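Local coordinates for Alpha/beta hydrolase (PDB 6KMO), which probably hydrolyses carboxylic ester bonds, as a bacterial esterase or lipase of the alpha/beta hydrolase fold, at residues Ala218-Phe223 with Leu276-Asp281. The protein carries 2 engineered substitutions. Residues are numbered along the deposited sequence; the frame is centred on the assembly and turned at random.
Sequences ASYNQF and LDVLRD
The hydroxyl of S219 is gripped twice by the 276-281 segment: OG donates to V278 O at 2.8 Å and accepts from D281 N at 3.0 Å. With chi1 at 56°, OG sits between its own backbone N and carbonyl carbon, which points it at the turn leading into helix 280-292. The carboxylate of D281 reaches back, its OD2 taking S219 N at 3.0 Å from well above the carboxylate plane, while a water links the same oxygen to A218 N. NE and NH2 of R280 grip D281 OD1 side-on in a salt bridge, with OD1 in the guanidinium plane; OD1 also accepts from N24 of the second subunit. That guanidinium lays one face over S219 CB and brings NH1 to the rim of the F223 ring, 3.6 Å from CE2, with the two planes nearly perpendicular. L276 CA lies over the centre of the F223 ring, 3.7 Å from its centroid, in a CH-pi contact. V278 CB similarly covers a face of Y220, though nearer the rim. The D277 side chain points away from helix 218-222: OD1 caps L279 N and OD2 is hydrogen-bonded with H307 ND1, consistent with the acid and histidine of a catalytic triad. Helix 218-222 thus packs against the putative acid loop, its serine pairing with a carbonyl of the D277-R280 turn and an amide at the start of helix 280-292.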
loop_
_atom_site.group_PDB
_atom_site.type_symbol
_atom_site.label_atom_id
_atom_site.label_comp_id
_atom_site.label_asym_id
_atom_site.label_seq_id
_atom_site.Cartn_x
_atom_site.Cartn_y
_atom_site.Cartn_z
ATOM N N ALA A 218 -17.452 12.149 -5.626
ATOM C CA ALA A 218 -17.986 11.867 -4.299
ATOM C C ALA A 218 -17.005 12.274 -3.206
ATOM O O ALA A 218 -17.400 12.834 -2.178
ATOM C CB ALA A 218 -18.372 10.391 -4.180
ATOM N N SER A 219 -15.711 12.015 -3.404
ATOM C CA SER A 219 -14.758 12.405 -2.377
ATOM C C SER A 219 -14.624 13.923 -2.275
ATOM O O SER A 219 -14.424 14.447 -1.176
ATOM C CB SER A 219 -13.402 11.727 -2.590
ATOM O OG SER A 219 -12.853 11.993 -3.883
ATOM N N TYR A 220 -14.751 14.646 -3.387
ATOM C CA TYR A 220 -14.741 16.100 -3.311
ATOM C C TYR A 220 -15.870 16.601 -2.429
ATOM O O TYR A 220 -15.687 17.542 -1.644
ATOM C CB TYR A 220 -14.869 16.701 -4.712
ATOM C CG TYR A 220 -13.623 17.384 -5.231
ATOM C CD1 TYR A 220 -13.208 18.605 -4.729
ATOM C CD2 TYR A 220 -12.863 16.800 -6.234
ATOM C CE1 TYR A 220 -12.059 19.234 -5.209
ATOM C CE2 TYR A 220 -11.721 17.407 -6.716
ATOM C CZ TYR A 220 -11.319 18.614 -6.207
ATOM O OH TYR A 220 -10.193 19.221 -6.715
ATOM N N ASN A 221 -17.030 15.972 -2.530
ATOM C CA ASN A 221 -18.175 16.393 -1.730
ATOM C C ASN A 221 -18.045 15.939 -0.285
ATOM O O ASN A 221 -18.317 16.715 0.646
ATOM C CB ASN A 221 -19.461 15.885 -2.380
ATOM C CG ASN A 221 -19.709 16.509 -3.748
ATOM O OD1 ASN A 221 -19.298 17.634 -4.007
ATOM N ND2 ASN A 221 -20.374 15.777 -4.622
ATOM N N GLN A 222 -17.590 14.707 -0.064
ATOM C CA GLN A 222 -17.526 14.189 1.293
ATOM C C GLN A 222 -16.486 14.919 2.132
ATOM O O GLN A 222 -16.698 15.159 3.327
ATOM C CB GLN A 222 -17.239 12.695 1.267
ATOM C CG GLN A 222 -17.322 12.053 2.638
ATOM C CD GLN A 222 -17.326 10.542 2.559
ATOM O OE1 GLN A 222 -17.235 9.972 1.479
ATOM N NE2 GLN A 222 -17.434 9.884 3.716
ATOM N N PHE A 223 -15.344 15.288 1.542
ATOM C CA PHE A 223 -14.244 15.877 2.291
ATOM C C PHE A 223 -14.014 17.343 1.942
ATOM O O PHE A 223 -12.917 17.852 2.123
ATOM C CB PHE A 223 -12.962 15.038 2.123
ATOM C CG PHE A 223 -13.209 13.563 2.343
ATOM C CD1 PHE A 223 -13.550 13.085 3.601
ATOM C CD2 PHE A 223 -13.154 12.661 1.300
ATOM C CE1 PHE A 223 -13.831 11.746 3.804
ATOM C CE2 PHE A 223 -13.440 11.315 1.511
ATOM C CZ PHE A 223 -13.790 10.867 2.776
ATOM N N LEU A 276 -9.241 10.085 3.093
ATOM C CA LEU A 276 -10.021 11.283 3.422
ATOM C C LEU A 276 -9.445 12.484 2.689
ATOM O O LEU A 276 -8.953 13.419 3.315
ATOM C CB LEU A 276 -10.064 11.499 4.944
ATOM C CG LEU A 276 -10.751 10.355 5.715
ATOM C CD1 LEU A 276 -9.723 9.440 6.335
ATOM C CD2 LEU A 276 -11.708 10.894 6.782
ATOM N N ASP A 277 -9.512 12.460 1.358
ATOM C CA ASP A 277 -8.920 13.461 0.469
ATOM C C ASP A 277 -9.923 13.730 -0.641
ATOM O O ASP A 277 -10.431 12.796 -1.263
ATOM C CB ASP A 277 -7.606 12.888 -0.092
ATOM C CG ASP A 277 -6.829 13.839 -1.003
ATOM O OD1 ASP A 277 -7.325 14.915 -1.388
ATOM O OD2 ASP A 277 -5.657 13.488 -1.327
ATOM N N VAL A 278 -10.211 15.010 -0.897
ATOM C CA VAL A 278 -11.074 15.365 -2.018
ATOM C C VAL A 278 -10.594 14.728 -3.323
ATOM O O VAL A 278 -11.412 14.374 -4.171
ATOM C CB VAL A 278 -11.230 16.892 -2.182
ATOM C CG1 VAL A 278 -11.979 17.490 -0.992
ATOM C CG2 VAL A 278 -9.892 17.583 -2.391
ATOM N N LEU A 279 -9.282 14.583 -3.504
ATOM C CA LEU A 279 -8.683 14.056 -4.723
ATOM C C LEU A 279 -8.691 12.536 -4.792
ATOM O O LEU A 279 -8.278 11.970 -5.804
ATOM C CB LEU A 279 -7.235 14.537 -4.831
ATOM C CG LEU A 279 -7.016 16.047 -4.797
ATOM C CD1 LEU A 279 -5.526 16.308 -4.835
ATOM C CD2 LEU A 279 -7.758 16.749 -5.909
ATOM N N ARG A 280 -9.147 11.845 -3.749
ATOM C CA ARG A 280 -9.035 10.390 -3.726
ATOM C C ARG A 280 -9.670 9.751 -4.954
ATOM O O ARG A 280 -9.053 8.927 -5.635
ATOM C CB ARG A 280 -9.724 9.864 -2.472
ATOM C CG ARG A 280 -9.665 8.371 -2.310
ATOM C CD ARG A 280 -10.667 7.942 -1.262
ATOM N NE ARG A 280 -12.030 8.060 -1.744
ATOM C CZ ARG A 280 -13.109 8.027 -0.964
ATOM N NH1 ARG A 280 -13.001 7.943 0.347
ATOM N NH2 ARG A 280 -14.309 8.071 -1.520
ATOM N N ASP A 281 -10.911 10.116 -5.249
ATOM C CA ASP A 281 -11.649 9.394 -6.276
ATOM C C ASP A 281 -11.039 9.598 -7.659
ATOM O O ASP A 281 -10.945 8.642 -8.440
ATOM C CB ASP A 281 -13.115 9.795 -6.254
ATOM C CG ASP A 281 -13.880 9.178 -5.108
ATOM O OD1 ASP A 281 -13.337 8.321 -4.369
ATOM O OD2 ASP A 281 -15.067 9.550 -4.987
HETATM O O HOH W 1 -16.780 9.831 -7.397
HETATM O O HOH W 2 -15.672 7.710 1.257
#